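Side-chain contacts in nodulation fucosyltransferase NodZ (Bradyrhizobium sp., PDB 2HHC), which belongs to the nodulation fucosyltransferases of the NodZ family, which fall in the GT-B clan of glycosyltransferases: residues C18-A23 and W134-E139; D63-P68 and E141-R146. All blocks are in the same frame, centred on the assembly; numbering follows the deposited sequence. Where two conformers were deposited one is given.

Contacts 1 and 2 share helix 138-147, contact 1 using its start and the loop before it, contact 2 most of the rest of it. Their centres are 11 Å apart. Along the chain the segments alternate: 18-23, 63-68, 134-139, 141-146. Helix 15-32 supplies the other half of contact 1, and the hairpin of strands 63-64 and 67-70, at one border of the first mixed sheet, supplies that of contact 2. The two touch directly, since Trp20 and Ala23 also pack on Glu141 and Ile144. Helix 138-147 thus packs on both helix 15-32 and the hairpin at the sheet border, while Glu141 and Phe145 reach helix 291-296, which joins strands of the second sheet.

Contact 1. Residues C18-A23 and W134-E139; sequences CLWSLA and WRCSEE
An edge-to-face pair of tryptophans, Trp20 and Trp134, joins helix 15-32 to the loop that leads into helix 138-147. The outer corner of the Trp20 six-membered ring points into the face of the Trp134 indole: CH2 of Trp20 stands above the centre of that ring system and lies 3.5 Å from CE2 of Trp134. The six-membered ring of Trp20 and the five-membered ring of Trp134 have centroids 4.5 Å apart and planes inclined at 57°, a tilted version of the T-shape. With CG of Trp20 anti to the backbone N (chi1 -162°), the indole extends from the helix and reaches the loop. Its own face is met near the rim by the backbone N of Trp134. The NE1 of Trp20 and this N approach to 3.1 Å, but both are donors and no hydrogen bond joins them. Instead NE1 of Trp20 donates to a water at 2.9 Å, and the same water donates to O of Cys136 over 2.7 Å, so the indole N-H is satisfied through a bridge to the loop carbonyl.

Both segments follow parallel neighbours of the first sheet, strands 6-10 and 125-128, in the alpha/beta architecture expected of a GT-B protein. Farther along the loop, SG of Cys136 forms a sulfur-aromatic contact at the edge of the Trp20 ring, 3.9 Å from CD1 of Trp20, and also rests 3.8 Å from CB of Ala23. A chi1 of 65° places that sulfur between the backbone N and carbonyl carbon of Cys136, turned in against the helix. Immediately after it, Ser137 occupies the N-cap position of helix 138-147, its OG capping the backbone N of Ala140. Arg291 of helix 291-296 packs against both tryptophans.

Contact 2. Residues D63-P68 and E141-R146; sequences DIAGVP and ERLIFR
Leu143, on helix 138-147, pushes its forked end against the hairpin residues Ile64 and Ala65. In the conformer described, one of two deposited, CD2 of Leu143 enters the notch between two methyls: it lies 3.7 Å from CB of Ala65, and its modelled 3.2 Å to CG2 of Ile64 is tighter than normal van der Waals contact. The other prong, CD1 of Leu143, sits 3.5 Å from CB of Ala65, the alanine methyl lying against the hollow of the fork. With an unusual chi2 of 145°, the fit of both prongs is provisional and the short pair doubtful. Beside this, CD1 of Ile64 and CD1 of Ile144 meet methyl to methyl at 4.2 Å, a looser touch. Ile64 divides its branches between these neighbours: with CG1 anti to the carbonyl carbon (chi1 -64°), CG2 is left for Leu143 and the longer branch for Ile144.

The bump that the helix meets is a beta hairpin with a two-residue loop, a type I' turn from Ile64 to Val67, linking strands 63-64 and 67-70 at the border of the first sheet. Backbone bonds pair Ile64 and Val67 in both directions. An Asx motif braces the turn: N of Gly66 donates to OD1 of Asp63 at 3.0 Å, on the syn side of the carboxylate. The carbonyl of Ile64 is engaged by the indole N-H of Trp26.

No hydrogen bond crosses between 63-68 and 141-146, and the touching groups are all aliphatic. The backbone pair and the Asp63-Gly66 bond shape the hairpin, and the Trp26 bond ties it to helix 15-32; none reaches 141-146. The contact therefore probably rests on van der Waals packing and the hydrophobic effect, over 156 Å² summed over both sides.

Contact 1. Residues C18-A23 and W134-E139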
loop_
_atom_site.group_PDB
_atom_site.type_symbol
_atom_site.label_atom_id
_atom_site.label_comp_id
_atom_site.label_asym_id
_atom_site.label_seq_id
_atom_site.Cartn_x
_atom_site.Cartn_y
_atom_site.Cartn_z
ATOM N N CYS A 18 1.475 -3.942 1.025
ATOM C CA CYS A 18 2.055 -4.789 -0.025
ATOM C C CYS A 18 3.037 -4.013 -0.896
ATOM O O CYS A 18 4.119 -4.497 -1.203
ATOM C CB CYS A 18 0.965 -5.391 -0.910
ATOM S SG CYS A 18 -0.142 -6.590 -0.131
ATOM N N LEU A 19 2.635 -2.827 -1.373
ATOM C CA LEU A 19 3.443 -2.058 -2.291
ATOM C C LEU A 19 4.672 -1.402 -1.634
ATOM O O LEU A 19 5.714 -1.280 -2.261
ATOM C CB LEU A 19 2.592 -0.981 -2.983
ATOM C CG LEU A 19 1.567 -1.610 -3.949
ATOM C CD1 LEU A 19 0.552 -0.571 -4.426
ATOM C CD2 LEU A 19 2.259 -2.318 -5.088
ATOM N N TRP A 20 4.563 -1.008 -0.353
ATOM C CA TRP A 20 5.729 -0.471 0.383
ATOM C C TRP A 20 6.714 -1.637 0.634
ATOM O O TRP A 20 7.909 -1.524 0.426
ATOM C CB TRP A 20 5.243 0.110 1.682
ATOM C CG TRP A 20 6.184 1.076 2.375
ATOM C CD1 TRP A 20 7.561 1.186 2.230
ATOM C CD2 TRP A 20 5.804 2.074 3.293
ATOM N NE1 TRP A 20 8.026 2.199 3.012
ATOM C CE2 TRP A 20 6.973 2.772 3.686
ATOM C CE3 TRP A 20 4.583 2.445 3.845
ATOM C CZ2 TRP A 20 6.931 3.796 4.613
ATOM C CZ3 TRP A 20 4.539 3.440 4.768
ATOM C CH2 TRP A 20 5.712 4.097 5.174
ATOM N N SER A 21 6.187 -2.788 1.093
ATOM C CA SER A 21 7.015 -3.967 1.309
ATOM C C SER A 21 7.678 -4.449 0.028
ATOM O O SER A 21 8.828 -4.862 0.038
ATOM C CB SER A 21 6.174 -5.071 1.967
ATOM O OG SER A 21 5.714 -4.734 3.264
ATOM N N LEU A 22 6.959 -4.304 -1.076
ATOM C CA LEU A 22 7.540 -4.607 -2.410
ATOM C C LEU A 22 8.729 -3.729 -2.716
ATOM O O LEU A 22 9.762 -4.180 -3.202
ATOM C CB LEU A 22 6.507 -4.446 -3.515
ATOM C CG LEU A 22 6.933 -4.761 -4.951
ATOM C CD1 LEU A 22 7.426 -6.191 -5.010
ATOM C CD2 LEU A 22 5.787 -4.535 -5.836
ATOM N N ALA A 23 8.605 -2.416 -2.451
ATOM C CA ALA A 23 9.706 -1.468 -2.677
ATOM C C ALA A 23 10.974 -1.912 -1.891
ATOM O O ALA A 23 12.089 -1.837 -2.380
ATOM C CB ALA A 23 9.280 -0.087 -2.302
ATOM N N TRP A 134 8.854 1.002 5.780
ATOM C CA TRP A 134 9.961 1.834 6.304
ATOM C C TRP A 134 11.352 1.213 6.087
ATOM O O TRP A 134 12.346 1.751 6.605
ATOM C CB TRP A 134 9.804 2.188 7.783
ATOM C CG TRP A 134 8.520 2.818 8.154
ATOM C CD1 TRP A 134 7.466 2.215 8.730
ATOM C CD2 TRP A 134 8.143 4.164 7.923
ATOM N NE1 TRP A 134 6.442 3.107 8.889
ATOM C CE2 TRP A 134 6.832 4.318 8.434
ATOM C CE3 TRP A 134 8.785 5.269 7.379
ATOM C CZ2 TRP A 134 6.151 5.545 8.406
ATOM C CZ3 TRP A 134 8.102 6.500 7.339
ATOM C CH2 TRP A 134 6.797 6.609 7.838
ATOM N N ARG A 135 11.442 0.111 5.360
ATOM C CA ARG A 135 12.764 -0.570 5.235
ATOM C C ARG A 135 13.358 -0.354 3.842
ATOM O O ARG A 135 14.001 -1.226 3.238
ATOM C CB ARG A 135 12.614 -2.064 5.564
ATOM C CG ARG A 135 12.026 -2.369 6.958
ATOM C CD ARG A 135 12.729 -1.731 8.047
ATOM N NE ARG A 135 12.438 -2.292 9.383
ATOM C CZ ARG A 135 11.438 -1.912 10.192
ATOM N NH1 ARG A 135 10.546 -0.996 9.853
ATOM N NH2 ARG A 135 11.338 -2.462 11.398
ATOM N N CYS A 136 13.139 0.852 3.337
ATOM C CA CYS A 136 13.700 1.289 2.064
ATOM C C CYS A 136 13.580 2.792 1.951
ATOM O O CYS A 136 12.996 3.476 2.790
ATOM C CB CYS A 136 12.948 0.662 0.902
ATOM S SG CYS A 136 11.210 1.174 0.756
ATOM N N SER A 137 14.221 3.341 0.913
ATOM C CA SER A 137 14.118 4.733 0.668
ATOM C C SER A 137 12.789 5.143 0.068
ATOM O O SER A 137 12.082 4.338 -0.547
ATOM C CB SER A 137 15.183 5.227 -0.291
ATOM O OG SER A 137 14.948 4.597 -1.556
ATOM N N GLU A 138 12.474 6.417 0.227
ATOM C CA GLU A 138 11.276 6.960 -0.403
ATOM C C GLU A 138 11.383 6.837 -1.928
ATOM O O GLU A 138 10.387 6.655 -2.618
ATOM C CB GLU A 138 11.123 8.399 0.027
ATOM C CG GLU A 138 10.021 9.187 -0.501
ATOM C CD GLU A 138 10.362 10.669 -0.418
ATOM O OE1 GLU A 138 10.798 11.108 0.688
ATOM O OE2 GLU A 138 10.239 11.358 -1.442
ATOM N N GLU A 139 12.592 6.968 -2.440
ATOM C CA GLU A 139 12.791 6.784 -3.879
ATOM C C GLU A 139 12.414 5.424 -4.342
ATOM O O GLU A 139 11.810 5.254 -5.433
ATOM C CB GLU A 139 14.244 7.116 -4.285
ATOM C CG GLU A 139 14.553 8.551 -4.294
ATOM C CD GLU A 139 14.649 9.222 -2.928
ATOM O OE1 GLU A 139 15.121 8.541 -1.976
ATOM O OE2 GLU A 139 14.282 10.398 -2.814
HETATM O O HOH W 1 10.341 3.973 3.172
#

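Contact 2. Residues D63-P68 and E141-R146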
loop_
_atom_site.group_PDB
_atom_site.type_symbol
_atom_site.label_atom_id
_atom_site.label_comp_id
_atom_site.label_asym_id
_atom_site.label_seq_id
_atom_site.Cartn_x
_atom_site.Cartn_y
_atom_site.Cartn_z
ATOM N N ASP A 63 10.326 -6.317 -15.726
ATOM C CA ASP A 63 11.465 -5.524 -15.281
ATOM C C ASP A 63 11.007 -4.296 -14.557
ATOM O O ASP A 63 10.100 -3.639 -15.039
ATOM C CB ASP A 63 12.315 -5.116 -16.492
ATOM C CG ASP A 63 13.512 -4.277 -16.103
ATOM O OD1 ASP A 63 13.335 -3.050 -15.899
ATOM O OD2 ASP A 63 14.627 -4.860 -16.003
ATOM N N ILE A 64 11.612 -3.983 -13.406
ATOM C CA ILE A 64 11.378 -2.707 -12.723
ATOM C C ILE A 64 12.712 -2.061 -12.539
ATOM O O ILE A 64 13.574 -2.536 -11.793
ATOM C CB ILE A 64 10.626 -2.873 -11.354
ATOM C CG1 ILE A 64 9.216 -3.444 -11.578
ATOM C CG2 ILE A 64 10.625 -1.535 -10.569
ATOM C CD1 ILE A 64 8.500 -3.838 -10.324
ATOM N N ALA A 65 12.926 -1.010 -13.338
ATOM C CA ALA A 65 14.146 -0.239 -13.235
ATOM C C ALA A 65 15.435 -1.062 -13.210
ATOM O O ALA A 65 16.337 -0.903 -12.361
ATOM C CB ALA A 65 14.079 0.740 -12.080
ATOM N N GLY A 66 15.504 -2.026 -14.131
ATOM C CA GLY A 66 16.703 -2.863 -14.297
ATOM C C GLY A 66 16.736 -4.192 -13.573
ATOM O O GLY A 66 17.630 -5.043 -13.796
ATOM N N VAL A 67 15.748 -4.400 -12.711
ATOM C CA VAL A 67 15.651 -5.614 -11.921
ATOM C C VAL A 67 14.644 -6.514 -12.634
ATOM O O VAL A 67 13.478 -6.122 -12.830
ATOM C CB VAL A 67 15.182 -5.336 -10.473
ATOM C CG1 VAL A 67 14.850 -6.645 -9.731
ATOM C CG2 VAL A 67 16.196 -4.478 -9.625
ATOM N N PRO A 68 15.072 -7.738 -12.999
ATOM C CA PRO A 68 14.114 -8.674 -13.587
ATOM C C PRO A 68 13.035 -9.056 -12.586
ATOM O O PRO A 68 13.287 -9.185 -11.372
ATOM C CB PRO A 68 14.983 -9.914 -13.903
ATOM C CG PRO A 68 16.361 -9.477 -13.776
ATOM C CD PRO A 68 16.407 -8.343 -12.842
ATOM N N GLU A 141 10.120 3.533 -3.069
ATOM C CA GLU A 141 8.663 3.507 -3.030
ATOM C C GLU A 141 8.115 4.179 -4.287
ATOM O O GLU A 141 7.172 3.692 -4.937
ATOM C CB GLU A 141 8.130 4.235 -1.786
ATOM C CG GLU A 141 8.416 3.543 -0.474
ATOM C CD GLU A 141 7.960 4.448 0.642
ATOM O OE1 GLU A 141 6.692 4.538 0.826
ATOM O OE2 GLU A 141 8.759 5.175 1.271
ATOM N N ARG A 142 8.644 5.343 -4.637
ATOM C CA ARG A 142 8.142 6.086 -5.804
ATOM C C ARG A 142 8.414 5.286 -7.064
ATOM O O ARG A 142 7.604 5.293 -8.043
ATOM C CB ARG A 142 8.834 7.467 -5.885
ATOM C CG ARG A 142 8.448 8.355 -4.761
ATOM C CD ARG A 142 9.284 9.677 -4.830
ATOM N NE ARG A 142 8.991 10.577 -3.730
ATOM C CZ ARG A 142 7.935 11.325 -3.688
ATOM N NH1 ARG A 142 7.101 11.338 -4.718
ATOM N NH2 ARG A 142 7.746 12.109 -2.646
ATOM N N LEU A 143 9.559 4.644 -7.129
ATOM C CA LEU A 143 9.895 3.818 -8.295
ATOM C C LEU A 143 8.882 2.714 -8.515
ATOM O O LEU A 143 8.453 2.445 -9.613
ATOM C CB LEU A 143 11.339 3.372 -8.208
ATOM C CG LEU A 143 11.774 2.896 -9.568
ATOM C CD1 LEU A 143 13.206 3.262 -9.747
ATOM C CD2 LEU A 143 11.481 1.400 -9.572
ATOM N N ILE A 144 8.427 2.072 -7.464
ATOM C CA ILE A 144 7.423 1.017 -7.617
ATOM C C ILE A 144 6.144 1.613 -8.168
ATOM O O ILE A 144 5.568 1.073 -9.116
ATOM C CB ILE A 144 7.137 0.329 -6.261
ATOM C CG1 ILE A 144 8.342 -0.544 -5.859
ATOM C CG2 ILE A 144 5.892 -0.463 -6.263
ATOM C CD1 ILE A 144 8.738 -1.626 -6.781
ATOM N N PHE A 145 5.651 2.702 -7.590
ATOM C CA PHE A 145 4.389 3.304 -8.115
ATOM C C PHE A 145 4.457 3.724 -9.553
ATOM O O PHE A 145 3.467 3.724 -10.277
ATOM C CB PHE A 145 3.893 4.406 -7.188
ATOM C CG PHE A 145 3.198 3.895 -5.960
ATOM C CD1 PHE A 145 1.899 3.401 -6.024
ATOM C CD2 PHE A 145 3.806 3.933 -4.775
ATOM C CE1 PHE A 145 1.257 2.956 -4.924
ATOM C CE2 PHE A 145 3.147 3.443 -3.649
ATOM C CZ PHE A 145 1.886 2.952 -3.777
ATOM N N ARG A 146 5.628 4.167 -9.987
ATOM C CA ARG A 146 5.805 4.620 -11.363
ATOM C C ARG A 146 5.978 3.483 -12.357
ATOM O O ARG A 146 5.809 3.748 -13.537
ATOM C CB ARG A 146 6.995 5.599 -11.470
ATOM C CG ARG A 146 6.775 6.933 -10.808
ATOM C CD ARG A 146 8.003 7.864 -10.950
ATOM N NE ARG A 146 8.245 8.110 -12.323
ATOM C CZ ARG A 146 7.615 9.027 -13.017
ATOM N NH1 ARG A 146 6.761 9.840 -12.387
ATOM N NH2 ARG A 146 7.874 9.166 -14.289
#